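Local coordinates for protein spermidine synthase (Corynebacterium glutamicum ATCC 13032, PDB 3GJY) that probably transfers an aminopropyl group from decarboxylated S-adenosylmethionine to putrescine, making spermidine in the polyamine pathway, at residues 146-151 and 175-180; 94-99 and 117-122; 181-186 and 214-219; 161-166 and 188-193; 222-227 and 241-246. All blocks are in the same frame, centred on the assembly; numbering follows the deposited sequence. Where two conformers were deposited one is given.

Contact 1. Residues 146-151 and 175-180; sequences DDARMV and QNFTTV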
# COMPACT_ATOMS: atom_id res chain seq x y z
N ASP A 146 -11.57 -9.25 7.68
CA ASP A 146 -11.05 -9.21 9.05
C ASP A 146 -10.52 -7.82 9.35
O ASP A 146 -10.38 -7.01 8.44
CB ASP A 146 -9.91 -10.23 9.19
CG ASP A 146 -9.91 -10.94 10.54
OD1 ASP A 146 -10.25 -10.32 11.56
OD2 ASP A 146 -9.56 -12.14 10.56
N ASP A 147 -10.20 -7.58 10.63
CA ASP A 147 -9.50 -6.36 11.01
C ASP A 147 -8.00 -6.56 10.75
O ASP A 147 -7.37 -7.46 11.27
CB ASP A 147 -9.75 -5.95 12.47
CG ASP A 147 -8.65 -5.04 13.02
OD1 ASP A 147 -8.18 -4.10 12.33
OD2 ASP A 147 -8.25 -5.28 14.18
N ALA A 148 -7.47 -5.70 9.90
CA ALA A 148 -6.07 -5.82 9.50
C ALA A 148 -5.07 -5.69 10.65
O ALA A 148 -3.98 -6.32 10.59
CB ALA A 148 -5.75 -4.82 8.39
N ARG A 149 -5.34 -4.85 11.64
CA ARG A 149 -4.42 -4.74 12.77
C ARG A 149 -4.38 -6.06 13.53
O ARG A 149 -3.30 -6.55 13.88
CB ARG A 149 -4.85 -3.63 13.74
CG ARG A 149 -4.05 -3.62 15.02
CD ARG A 149 -2.51 -3.38 14.90
NE ARG A 149 -1.90 -3.69 16.20
CZ ARG A 149 -1.23 -2.86 16.99
NH1 ARG A 149 -1.01 -1.59 16.64
NH2 ARG A 149 -0.81 -3.31 18.18
N MSE A 150 -5.55 -6.67 13.73
CA MSE A 150 -5.57 -7.95 14.43
C MSE A 150 -4.88 -9.04 13.62
O MSE A 150 -4.16 -9.87 14.18
CB MSE A 150 -6.98 -8.35 14.86
CG MSE A 150 -7.55 -7.41 15.87
SE MSE A 150 -6.53 -7.51 17.54
CE MSE A 150 -7.18 -9.26 18.10
N VAL A 151 -5.05 -9.03 12.31
CA VAL A 151 -4.37 -10.04 11.48
C VAL A 151 -2.84 -9.85 11.62
O VAL A 151 -2.12 -10.84 11.77
CB VAL A 151 -4.84 -9.95 10.01
CG1 VAL A 151 -3.96 -10.82 9.11
CG2 VAL A 151 -6.29 -10.41 9.92
N GLN A 175 -4.33 5.43 14.02
CA GLN A 175 -3.11 5.47 14.79
C GLN A 175 -2.52 4.08 14.98
O GLN A 175 -1.27 3.93 14.94
CB GLN A 175 -3.39 6.15 16.14
CG GLN A 175 -2.13 6.57 16.87
CD GLN A 175 -1.68 5.52 17.83
OE1 GLN A 175 -2.25 4.44 17.87
NE2 GLN A 175 -0.62 5.81 18.59
N ASN A 176 -3.37 3.06 15.10
CA ASN A 176 -2.87 1.71 15.35
C ASN A 176 -2.17 1.03 14.19
O ASN A 176 -1.60 -0.04 14.36
CB ASN A 176 -3.90 0.80 16.03
CG ASN A 176 -5.10 0.53 15.20
OD1 ASN A 176 -5.29 1.10 14.13
ND2 ASN A 176 -5.98 -0.33 15.73
N PHE A 177 -2.16 1.69 13.04
CA PHE A 177 -1.37 1.25 11.90
C PHE A 177 -0.07 2.03 11.76
O PHE A 177 0.63 1.85 10.77
CB PHE A 177 -2.19 1.41 10.62
CG PHE A 177 -3.30 0.42 10.51
CD1 PHE A 177 -3.04 -0.91 10.25
CD2 PHE A 177 -4.63 0.83 10.71
CE1 PHE A 177 -4.10 -1.83 10.14
CE2 PHE A 177 -5.67 -0.10 10.61
CZ PHE A 177 -5.40 -1.42 10.33
N THR A 178 0.26 2.86 12.75
CA THR A 178 1.42 3.75 12.62
C THR A 178 2.45 3.62 13.73
O THR A 178 3.39 4.42 13.79
CB THR A 178 1.00 5.23 12.51
OG1 THR A 178 0.55 5.67 13.79
CG2 THR A 178 -0.10 5.39 11.47
N THR A 179 2.27 2.63 14.60
CA THR A 179 3.07 2.55 15.81
C THR A 179 4.20 1.55 15.67
O THR A 179 4.18 0.61 14.84
CB THR A 179 2.23 2.09 17.01
OG1 THR A 179 1.67 0.80 16.70
CG2 THR A 179 1.12 3.06 17.28
N VAL A 180 5.18 1.70 16.56
CA VAL A 180 6.30 0.77 16.65
C VAL A 180 5.78 -0.66 16.84
O VAL A 180 6.27 -1.60 16.21
CB VAL A 180 7.22 1.18 17.80
CG1 VAL A 180 8.21 0.03 18.15
CG2 VAL A 180 7.95 2.52 17.44

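Contact 2. Residues 94-99 and 117-122; sequences THLGGG and TVVELD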
# COMPACT_ATOMS: atom_id res chain seq x y z
N THR A 94 1.05 -9.78 1.33
CA THR A 94 -0.12 -9.45 2.16
C THR A 94 -0.47 -8.01 1.97
O THR A 94 0.41 -7.13 2.10
CB THR A 94 0.20 -9.69 3.67
OG1 THR A 94 0.39 -11.09 3.82
CG2 THR A 94 -0.93 -9.21 4.61
N HIS A 95 -1.75 -7.77 1.65
CA HIS A 95 -2.29 -6.44 1.44
C HIS A 95 -3.17 -6.10 2.62
O HIS A 95 -4.24 -6.72 2.79
CB HIS A 95 -3.10 -6.40 0.13
CG HIS A 95 -2.32 -6.75 -1.07
ND1 HIS A 95 -1.88 -5.81 -1.98
CD2 HIS A 95 -1.92 -7.97 -1.54
CE1 HIS A 95 -1.23 -6.43 -2.95
NE2 HIS A 95 -1.23 -7.74 -2.70
N LEU A 96 -2.69 -5.19 3.46
CA LEU A 96 -3.50 -4.74 4.60
C LEU A 96 -4.34 -3.56 4.12
O LEU A 96 -3.85 -2.42 3.98
CB LEU A 96 -2.61 -4.36 5.80
CG LEU A 96 -1.76 -5.50 6.36
CD1 LEU A 96 -0.81 -4.97 7.42
CD2 LEU A 96 -2.57 -6.71 6.85
N GLY A 97 -5.59 -3.85 3.76
CA GLY A 97 -6.40 -2.89 2.96
C GLY A 97 -6.07 -2.92 1.48
O GLY A 97 -5.01 -3.37 1.06
N GLY A 98 -6.93 -2.34 0.68
CA GLY A 98 -6.55 -2.14 -0.72
C GLY A 98 -7.78 -2.07 -1.57
O GLY A 98 -8.38 -3.12 -1.83
N GLY A 99 -8.13 -0.86 -2.03
CA GLY A 99 -9.39 -0.62 -2.70
C GLY A 99 -9.57 -1.51 -3.92
O GLY A 99 -8.69 -1.59 -4.79
N THR A 117 -2.77 -11.99 -0.61
CA THR A 117 -3.87 -12.08 0.36
C THR A 117 -4.26 -10.67 0.75
O THR A 117 -3.40 -9.90 1.19
CB THR A 117 -3.45 -12.87 1.59
OG1 THR A 117 -3.09 -14.19 1.16
CG2 THR A 117 -4.55 -12.96 2.60
N VAL A 118 -5.53 -10.33 0.57
CA VAL A 118 -6.04 -8.99 0.90
C VAL A 118 -6.89 -9.12 2.15
O VAL A 118 -7.83 -9.89 2.18
CB VAL A 118 -6.89 -8.39 -0.28
CG1 VAL A 118 -7.34 -6.96 0.09
CG2 VAL A 118 -6.08 -8.39 -1.60
N VAL A 119 -6.56 -8.33 3.16
CA VAL A 119 -7.35 -8.26 4.39
C VAL A 119 -8.22 -7.02 4.28
O VAL A 119 -7.72 -5.87 4.29
CB VAL A 119 -6.48 -8.18 5.66
CG1 VAL A 119 -7.38 -8.15 6.92
CG2 VAL A 119 -5.46 -9.33 5.68
N GLU A 120 -9.52 -7.27 4.13
CA GLU A 120 -10.49 -6.18 3.88
C GLU A 120 -11.52 -6.17 5.01
O GLU A 120 -12.13 -7.21 5.31
CB GLU A 120 -11.18 -6.45 2.53
CG GLU A 120 -12.42 -5.58 2.29
CD GLU A 120 -12.11 -4.10 2.45
OE1 GLU A 120 -11.02 -3.64 2.00
OE2 GLU A 120 -12.93 -3.38 3.01
N LEU A 121 -11.78 -4.99 5.56
CA LEU A 121 -12.75 -4.80 6.64
C LEU A 121 -14.21 -5.09 6.24
O LEU A 121 -15.00 -5.66 7.02
CB LEU A 121 -12.61 -3.35 7.13
CG LEU A 121 -13.52 -2.92 8.28
CD1 LEU A 121 -13.18 -3.67 9.57
CD2 LEU A 121 -13.47 -1.39 8.43
N ASP A 122 -14.56 -4.70 5.02
CA ASP A 122 -15.93 -4.56 4.59
C ASP A 122 -16.36 -5.79 3.79
O ASP A 122 -15.88 -5.99 2.67
CB ASP A 122 -16.07 -3.25 3.80
CG ASP A 122 -17.51 -2.88 3.50
OD1 ASP A 122 -18.31 -3.78 3.15
OD2 ASP A 122 -17.82 -1.67 3.60
O HOH W 1 -9.49 -1.61 1.69

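Contact 3. Residues 181-186 and 214-219; sequences EFFEHC and AGMMEV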
# COMPACT_ATOMS: atom_id res chain seq x y z
N GLU A 181 4.74 -0.82 17.66
CA GLU A 181 4.21 -2.17 17.90
C GLU A 181 3.66 -2.78 16.62
O GLU A 181 3.89 -3.96 16.34
CB GLU A 181 3.13 -2.14 19.00
CG GLU A 181 3.68 -1.85 20.41
CD GLU A 181 3.97 -0.38 20.65
OE1 GLU A 181 3.52 0.49 19.87
OE2 GLU A 181 4.67 -0.10 21.66
N PHE A 182 2.95 -1.98 15.82
CA PHE A 182 2.46 -2.46 14.53
C PHE A 182 3.62 -2.86 13.62
O PHE A 182 3.59 -3.95 13.05
CB PHE A 182 1.59 -1.41 13.84
CG PHE A 182 1.21 -1.77 12.43
CD1 PHE A 182 0.32 -2.81 12.16
CD2 PHE A 182 1.76 -1.06 11.36
CE1 PHE A 182 -0.01 -3.12 10.83
CE2 PHE A 182 1.42 -1.36 10.06
CZ PHE A 182 0.56 -2.39 9.79
N PHE A 183 4.64 -2.02 13.54
CA PHE A 183 5.79 -2.32 12.68
C PHE A 183 6.52 -3.57 13.16
O PHE A 183 6.98 -4.36 12.34
CB PHE A 183 6.76 -1.13 12.58
CG PHE A 183 6.11 0.11 12.03
CD1 PHE A 183 5.26 0.05 10.92
CD2 PHE A 183 6.32 1.35 12.65
CE1 PHE A 183 4.63 1.21 10.44
CE2 PHE A 183 5.71 2.51 12.18
CZ PHE A 183 4.86 2.43 11.09
N GLU A 184 6.57 -3.78 14.49
CA GLU A 184 7.21 -4.99 15.03
C GLU A 184 6.45 -6.25 14.62
O GLU A 184 7.08 -7.29 14.32
CB GLU A 184 7.32 -4.96 16.57
CG GLU A 184 8.37 -3.95 17.11
CD GLU A 184 9.85 -4.41 17.03
OE1 GLU A 184 10.20 -5.38 16.30
OE2 GLU A 184 10.69 -3.74 17.69
N HIS A 185 5.11 -6.19 14.62
CA HIS A 185 4.34 -7.33 14.14
C HIS A 185 4.64 -7.62 12.66
O HIS A 185 4.82 -8.78 12.27
CB HIS A 185 2.86 -7.11 14.36
CG HIS A 185 2.46 -7.23 15.80
ND1 HIS A 185 1.78 -6.25 16.50
CD2 HIS A 185 2.72 -8.21 16.68
CE1 HIS A 185 1.58 -6.68 17.74
NE2 HIS A 185 2.15 -7.86 17.87
N CYS A 186 4.68 -6.56 11.86
CA CYS A 186 5.02 -6.69 10.43
C CYS A 186 6.40 -7.28 10.23
O CYS A 186 6.57 -8.18 9.42
CB CYS A 186 4.89 -5.34 9.71
SG CYS A 186 3.20 -4.76 9.57
N ALA A 214 9.92 7.49 11.72
CA ALA A 214 10.64 7.32 12.98
C ALA A 214 10.39 5.94 13.62
O ALA A 214 11.32 5.25 14.06
CB ALA A 214 10.30 8.47 13.97
N GLY A 215 9.14 5.47 13.58
CA GLY A 215 8.82 4.17 14.16
C GLY A 215 9.41 3.05 13.31
O GLY A 215 9.95 2.09 13.84
N MSE A 216 9.29 3.19 11.99
CA MSE A 216 9.87 2.19 11.07
C MSE A 216 11.38 2.05 11.29
O MSE A 216 11.93 0.94 11.21
CB MSE A 216 9.57 2.55 9.62
CG MSE A 216 8.05 2.42 9.33
SE MSE A 216 7.57 3.33 7.68
CE MSE A 216 8.53 2.12 6.51
N MSE A 217 12.06 3.17 11.57
CA MSE A 217 13.52 3.13 11.75
C MSE A 217 13.97 2.41 13.03
O MSE A 217 15.13 1.99 13.11
CB MSE A 217 14.12 4.53 11.66
CG MSE A 217 14.13 5.06 10.24
SE MSE A 217 14.91 6.82 10.14
CE MSE A 217 13.36 7.78 10.20
N GLU A 218 13.07 2.26 14.00
CA GLU A 218 13.39 1.46 15.19
C GLU A 218 13.31 -0.04 14.92
O GLU A 218 13.79 -0.86 15.71
CB GLU A 218 12.38 1.76 16.32
CG GLU A 218 12.45 3.06 16.96
CD GLU A 218 11.62 3.07 18.25
OE1 GLU A 218 11.42 2.00 18.89
OE2 GLU A 218 11.17 4.15 18.59
N VAL A 219 12.60 -0.41 13.86
CA VAL A 219 12.24 -1.79 13.60
C VAL A 219 13.01 -2.40 12.40
O VAL A 219 13.45 -3.57 12.47
CB VAL A 219 10.74 -1.89 13.37
CG1 VAL A 219 10.33 -3.31 12.99
CG2 VAL A 219 10.00 -1.47 14.63

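Contact 4. Residues 161-166 and 188-193; sequences DVIIRD and RGLAPG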
# COMPACT_ATOMS: atom_id res chain seq x y z
N ASP A 161 6.35 -12.39 2.21
CA ASP A 161 7.56 -11.77 1.68
C ASP A 161 7.45 -10.28 1.56
O ASP A 161 8.47 -9.58 1.63
CB ASP A 161 7.87 -12.37 0.32
CG ASP A 161 8.02 -13.85 0.43
OD1 ASP A 161 8.97 -14.32 1.08
OD2 ASP A 161 7.17 -14.58 -0.08
N VAL A 162 6.21 -9.79 1.39
CA VAL A 162 5.95 -8.37 1.20
C VAL A 162 4.66 -8.07 1.94
O VAL A 162 3.72 -8.83 1.82
CB VAL A 162 5.77 -8.01 -0.32
CG1 VAL A 162 5.53 -6.53 -0.47
CG2 VAL A 162 6.97 -8.47 -1.17
N ILE A 163 4.62 -6.93 2.62
CA ILE A 163 3.38 -6.39 3.17
C ILE A 163 3.16 -5.01 2.54
O ILE A 163 4.05 -4.18 2.58
CB ILE A 163 3.48 -6.24 4.71
CG1 ILE A 163 3.60 -7.61 5.40
CG2 ILE A 163 2.32 -5.43 5.32
CD1 ILE A 163 4.15 -7.52 6.82
N ILE A 164 1.97 -4.79 1.98
CA ILE A 164 1.54 -3.51 1.45
C ILE A 164 0.40 -3.01 2.34
O ILE A 164 -0.63 -3.68 2.45
CB ILE A 164 1.07 -3.63 -0.03
CG1 ILE A 164 2.22 -4.21 -0.89
CG2 ILE A 164 0.61 -2.25 -0.54
CD1 ILE A 164 1.92 -4.43 -2.32
N ARG A 165 0.60 -1.86 2.98
CA ARG A 165 -0.45 -1.25 3.81
C ARG A 165 -1.12 -0.15 3.01
O ARG A 165 -0.46 0.83 2.59
CB ARG A 165 0.11 -0.62 5.09
CG ARG A 165 -0.98 -0.31 6.08
CD ARG A 165 -0.55 0.74 7.09
NE ARG A 165 -0.39 2.04 6.47
CZ ARG A 165 0.31 3.03 7.02
NH1 ARG A 165 0.93 2.87 8.18
NH2 ARG A 165 0.43 4.18 6.37
N ASP A 166 -2.42 -0.29 2.80
CA ASP A 166 -3.20 0.73 2.08
C ASP A 166 -4.58 0.74 2.67
O ASP A 166 -5.55 0.28 2.08
CB ASP A 166 -3.22 0.46 0.57
CG ASP A 166 -3.87 1.58 -0.23
OD1 ASP A 166 -3.89 2.70 0.27
OD2 ASP A 166 -4.35 1.32 -1.37
N ARG A 188 8.12 -9.26 12.32
CA ARG A 188 8.08 -10.67 12.63
C ARG A 188 7.48 -11.48 11.48
O ARG A 188 8.00 -12.55 11.14
CB ARG A 188 7.25 -10.91 13.89
CG ARG A 188 7.21 -12.41 14.29
CD ARG A 188 6.37 -12.60 15.59
NE ARG A 188 4.98 -12.29 15.31
CZ ARG A 188 4.33 -11.20 15.71
NH1 ARG A 188 4.88 -10.31 16.53
NH2 ARG A 188 3.08 -11.00 15.29
N GLY A 189 6.38 -11.00 10.90
CA GLY A 189 5.75 -11.79 9.83
C GLY A 189 6.57 -11.87 8.56
O GLY A 189 6.39 -12.81 7.81
N LEU A 190 7.43 -10.88 8.28
CA LEU A 190 8.20 -10.89 7.04
C LEU A 190 9.30 -11.93 7.05
O LEU A 190 10.01 -12.11 8.07
CB LEU A 190 8.81 -9.50 6.80
CG LEU A 190 7.80 -8.47 6.29
CD1 LEU A 190 8.43 -7.06 6.38
CD2 LEU A 190 7.32 -8.78 4.85
N ALA A 191 9.47 -12.59 5.91
CA ALA A 191 10.69 -13.37 5.67
C ALA A 191 11.91 -12.47 5.96
O ALA A 191 11.85 -11.27 5.75
CB ALA A 191 10.73 -13.80 4.21
N PRO A 192 13.04 -13.05 6.39
CA PRO A 192 14.22 -12.22 6.58
C PRO A 192 14.51 -11.39 5.33
O PRO A 192 14.55 -11.93 4.22
CB PRO A 192 15.32 -13.26 6.85
CG PRO A 192 14.59 -14.42 7.45
CD PRO A 192 13.28 -14.46 6.72
N GLY A 193 14.71 -10.08 5.53
CA GLY A 193 15.00 -9.20 4.42
C GLY A 193 13.80 -8.80 3.59
O GLY A 193 13.99 -8.08 2.61

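Contact 5. Residues 222-227 and 241-246; sequences HVAVIA and ILMGSD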
# COMPACT_ATOMS: atom_id res chain seq x y z
N HIS A 222 16.65 -0.52 7.28
CA HIS A 222 16.74 0.39 6.11
C HIS A 222 15.37 0.93 5.75
O HIS A 222 14.35 0.26 5.96
CB HIS A 222 17.39 -0.30 4.90
CG HIS A 222 18.73 -0.86 5.20
ND1 HIS A 222 19.82 -0.06 5.44
CD2 HIS A 222 19.14 -2.14 5.41
CE1 HIS A 222 20.86 -0.81 5.75
NE2 HIS A 222 20.48 -2.08 5.74
N VAL A 223 15.35 2.15 5.21
CA VAL A 223 14.11 2.82 4.78
C VAL A 223 14.36 3.62 3.52
O VAL A 223 15.49 4.02 3.24
CB VAL A 223 13.54 3.77 5.87
CG1 VAL A 223 12.92 3.00 7.06
CG2 VAL A 223 14.65 4.73 6.37
N ALA A 224 13.28 3.84 2.77
CA ALA A 224 13.31 4.68 1.58
C ALA A 224 11.90 5.16 1.31
O ALA A 224 10.92 4.61 1.87
CB ALA A 224 13.82 3.88 0.36
N VAL A 225 11.78 6.18 0.47
CA VAL A 225 10.46 6.71 0.14
C VAL A 225 10.30 7.05 -1.34
O VAL A 225 11.27 7.25 -2.07
CB VAL A 225 10.05 7.95 1.05
CG1 VAL A 225 10.08 7.68 2.55
CG2 VAL A 225 10.78 9.16 0.67
N ILE A 226 9.04 7.08 -1.76
CA ILE A 226 8.65 7.66 -3.04
C ILE A 226 7.62 8.73 -2.79
O ILE A 226 6.59 8.49 -2.17
CB ILE A 226 8.12 6.60 -4.01
CG1 ILE A 226 9.24 5.64 -4.46
CG2 ILE A 226 7.54 7.30 -5.27
CD1 ILE A 226 8.75 4.37 -5.04
N ALA A 227 7.92 9.95 -3.21
CA ALA A 227 7.16 11.11 -2.75
C ALA A 227 6.61 11.94 -3.86
O ALA A 227 7.23 12.05 -4.93
CB ALA A 227 8.06 11.99 -1.85
N ILE A 241 4.92 7.17 -0.30
CA ILE A 241 5.09 5.72 -0.13
C ILE A 241 6.30 5.50 0.79
O ILE A 241 7.42 5.94 0.48
CB ILE A 241 5.34 5.04 -1.49
CG1 ILE A 241 4.20 5.34 -2.50
CG2 ILE A 241 5.53 3.53 -1.26
CD1 ILE A 241 2.79 5.14 -1.98
N LEU A 242 6.06 4.85 1.92
CA LEU A 242 7.09 4.57 2.94
C LEU A 242 7.51 3.13 2.83
O LEU A 242 6.66 2.22 2.87
CB LEU A 242 6.48 4.81 4.32
CG LEU A 242 5.74 6.16 4.50
CD1 LEU A 242 5.16 6.23 5.92
CD2 LEU A 242 6.68 7.35 4.25
N MSE A 243 8.82 2.90 2.68
CA MSE A 243 9.34 1.55 2.53
C MSE A 243 10.33 1.21 3.65
O MSE A 243 11.17 2.03 4.01
CB MSE A 243 9.96 1.33 1.14
CG MSE A 243 8.94 1.49 0.02
SE MSE A 243 9.68 1.25 -1.73
CE MSE A 243 10.50 2.97 -1.82
N GLY A 244 10.21 0.00 4.20
CA GLY A 244 11.13 -0.47 5.24
C GLY A 244 11.56 -1.89 4.93
O GLY A 244 10.76 -2.69 4.42
N SER A 245 12.83 -2.21 5.18
CA SER A 245 13.33 -3.57 5.01
C SER A 245 14.66 -3.69 5.74
O SER A 245 15.37 -2.68 5.94
CB SER A 245 13.62 -3.84 3.53
OG SER A 245 14.07 -5.18 3.30
N ASP A 246 15.01 -4.93 6.10
CA ASP A 246 16.38 -5.20 6.55
C ASP A 246 17.38 -5.33 5.39
O ASP A 246 18.59 -5.37 5.61
CB ASP A 246 16.47 -6.44 7.44
CG ASP A 246 15.80 -6.21 8.79
OD1 ASP A 246 15.67 -5.06 9.25
OD2 ASP A 246 15.45 -7.24 9.40

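Contact 1. Residues 146-151 and 175-180
Arg-149, in the first turn of helix 148-153, reaches across to residues 175-180. Its CB lies 4.1 Å from CE1 of the Phe-177 ring and 4.0 Å from the side-chain ND2 of Asn-176, which CG also touches. With CG trans to the backbone N (chi1 171°) and a bend at chi2, the chain turns so that CD passes 3.5 Å from Asn-176 O. At the tip, NH1 donates to that same Asn-176 O (2.8 Å, 158° at the hydrogen), lying in the carbonyl plane on a lone pair while the oxygen sits in the guanidinium plane. The other nitrogens look elsewhere: NH2 pairs with Asp-291, which also binds Thr-179, and NE with Glu-153. Arginine suits this buried place because its flat head can serve several acceptors at once. Beside it, Ala-148 CB meets the edge of the Phe-177 ring, 3.8 Å from CE1, where a small residue lets the ring come close. Asp-147 is the N-cap; in one of its two conformers OD1 accepts from Arg-149 N and OD2 weakly from Met-150 N. The result is an N-capped helix joined to a 3-10 turn, beyond the C-terminal ends of the parallel strands of a Rossmann-like sheet.

Contact 2. Residues 94-99 and 117-122
His-95 and Val-118 face each other on neighbouring parallel strands, their CA atoms 4.6 Å apart, and the tight part of the contact is built around them. His-95 N donates to Thr-117 O at 2.7 Å, and Val-119 N returns a bond to His-95 O at 2.8 Å; both are nearly straight, 173° and 175° at the hydrogen. On one face the His-95 side chain crosses Val-118 at a slant, CB resting 4.0 Å from CG2. The imidazole carries its CD2 edge near Thr-117 O, and its NE2 bonds to Asn-116, so a polar ring is accommodated under helix 102-110. On the other face Leu-96 and Val-119 point the same way, with CD2 and CG2 4.1 Å apart; branched aliphatics fill this side beneath Ala-148 and Val-151 of helix 148-153.

Beyond Leu-96 the packing gives way to a looser, wetter end. Gly-97 N still reaches Val-119 O at 3.0 Å, but the bond is bent to 147°. The chain then leaves the sheet through Gly-97 and Gly-98, whose backbone angles would press a side chain against the preceding carbonyl. Here a water bridges the glycine loop and Glu-120, accepting from Gly-98 N and donating to Glu-120 OE1 (2.6 Å), while Glu-120 OE2 receives Asp-122 N. A formate, probably from the crystallisation liquor, lies near Glu-120. A glycine-rich turn after the first strand of a beta-alpha-beta unit, facing an acid at the end of the next, is characteristic of the AdoMet-binding site of the methyltransferase-like Rossmann fold, consistent with a site for decarboxylated S-adenosylmethionine here.

Contact 3. Residues 181-186 and 214-219
Phe-183 of helix 180-189 presents one ring face to Met-216 of helix 207-219, and this CH-pi contact is the heart of the interface. Met-216 CG sits over the middle of the ring, 3.6 Å from its centroid and only 9° off the normal. Further along the same side chain the selenium, carried here by selenomethionine, lies obliquely at 4.8 Å from the centroid, a Met-aromatic contact. Phe-183 CB already points at the other helix, and chi1 (-59°), with CG trans to the carbonyl carbon, helps turn a ring face to Met-216 CG.

Backbone packing comes next. CD2 of Phe-183 approaches Gly-215 C to 3.6 Å; Gly-215, with no side chain, leaves the phenyl ring room against the backbone of the neighbouring helix. In the reverse direction, Val-219 CG1 lies 3.6 Å from Phe-183 O.

Aliphatic contacts complete the interface around Val-219, which uses both methyls against Phe-183: CG2 is 3.8 Å from Phe-183 CB. The same CG2 also stands 3.8 Å from Glu-184 CD, where the bent glutamate chain lays its carboxylate end against the valine methyls at the more exposed margin.

The axes approach to 8.9 Å at a crossing angle of -42°. With neither a salt bridge nor a polar bond between these segments, their cohesion rests on shape and dispersion, with a modest contribution from C-H groups against the aromatic face.

Contact 4. Residues 161-166 and 188-193
Leu-190, the first residue to leave helical geometry after helix 180-189, has the most surface buried here, and it turns its branched end onto strand 160-165. Its CG lies 3.8 Å from Ile-163 CD1, and CD2 is almost equally near that methyl and Ile-163 CG1, so CG and CD2 of the leucine lie against the outer arm of the isoleucine, the two chains meeting at a slant. Ile-163 sends CG1 trans to its carbonyl carbon (chi1 -66°), and an extended chi2 (161°) carries CD1 toward the end of the helix; its neighbours Cys-186 and Tyr-196 add to the same apolar patch.

Asp-161, second in surface covered by this contact, meets the leucine with its backbone: Leu-190 CD2 comes within 3.5 Å of Asp-161 O, a carbonyl that accepts from Gln-86. Its carboxylate meets Ala-191, whose CB is 3.6 Å from OD1, and the same OD1 forms a salt bridge with Arg-92. Aspartate suits this place, beside an arginine of the neighbouring strand.

Between the segments the contact is thus purely van der Waals, while the polar atoms at its margin take their partners elsewhere; hydrophobic burial holds the end of the helix against the sheet.

Contact 5. Residues 222-227 and 241-246
Residues 222-227 and 241-246 pair as antiparallel strands, 4.7 Å apart at closest and 160° between directions, with hydrogen-bonded pairs at His-222/Ser-245, Ala-224/Met-243 and Ile-226/Ile-241. The ladder is firm at one end, where Ile-241 N reaches Ile-226 O at 2.8 Å and 171°; at the other end one of the two bonds, His-222 N to Ser-245 O, is weak.

On one face Met-243, a selenomethionine, is the long filler. A bend at chi3 (-77°) swings CE back across the partner strand to lie 3.9 Å from Ile-226 CD1 and 4.1 Å from Ala-224 CB, the small alanine making space for it. Ile-226 and Ile-241 meet at their CB atoms, 4.1 Å apart, and Trp-73 of helix 69-85 covers both. At the strand end the His-222 ring turns its edge to Asp-246 O, with CD2 at 3.3 Å, while ND1 bonds to Glu-276.

On the other face Val-225 CG1 and Leu-242 CD2 lie side by side at 3.8 Å, under helix 207-219. At the non-hydrogen-bonded pair Val-223/Gly-244 the CA atoms are 4.5 Å apart. A strand inserted antiparallel between 194-202 and 222-227 is the hallmark of the class I methyltransferase Rossmann fold.

In the fold
Three contacts use strands of one mixed sheet, and the helices of contact 3 lie against it. Contact 2 joins strands 92-96 and 115-120, contact 4 meets the adjoining strand 160-165, and contact 5 pairs 222-227 with 238-245; contacts 2 and 5 have centres about 20 Å apart, on opposite sides of the chain's centre. Contact 3 shares helix 180-189 with contact 4, their centres about 12 Å apart. Contact 1 touches contacts 2, 3 and 4. Along the chain contact 2 closes first and contact 5 opens last; contact 1 interlocks with contact 4, as does contact 3. The contacts thus run from the glycine-rich, probably AdoMet-type site to the antiparallel strand 238-245, within a single domain.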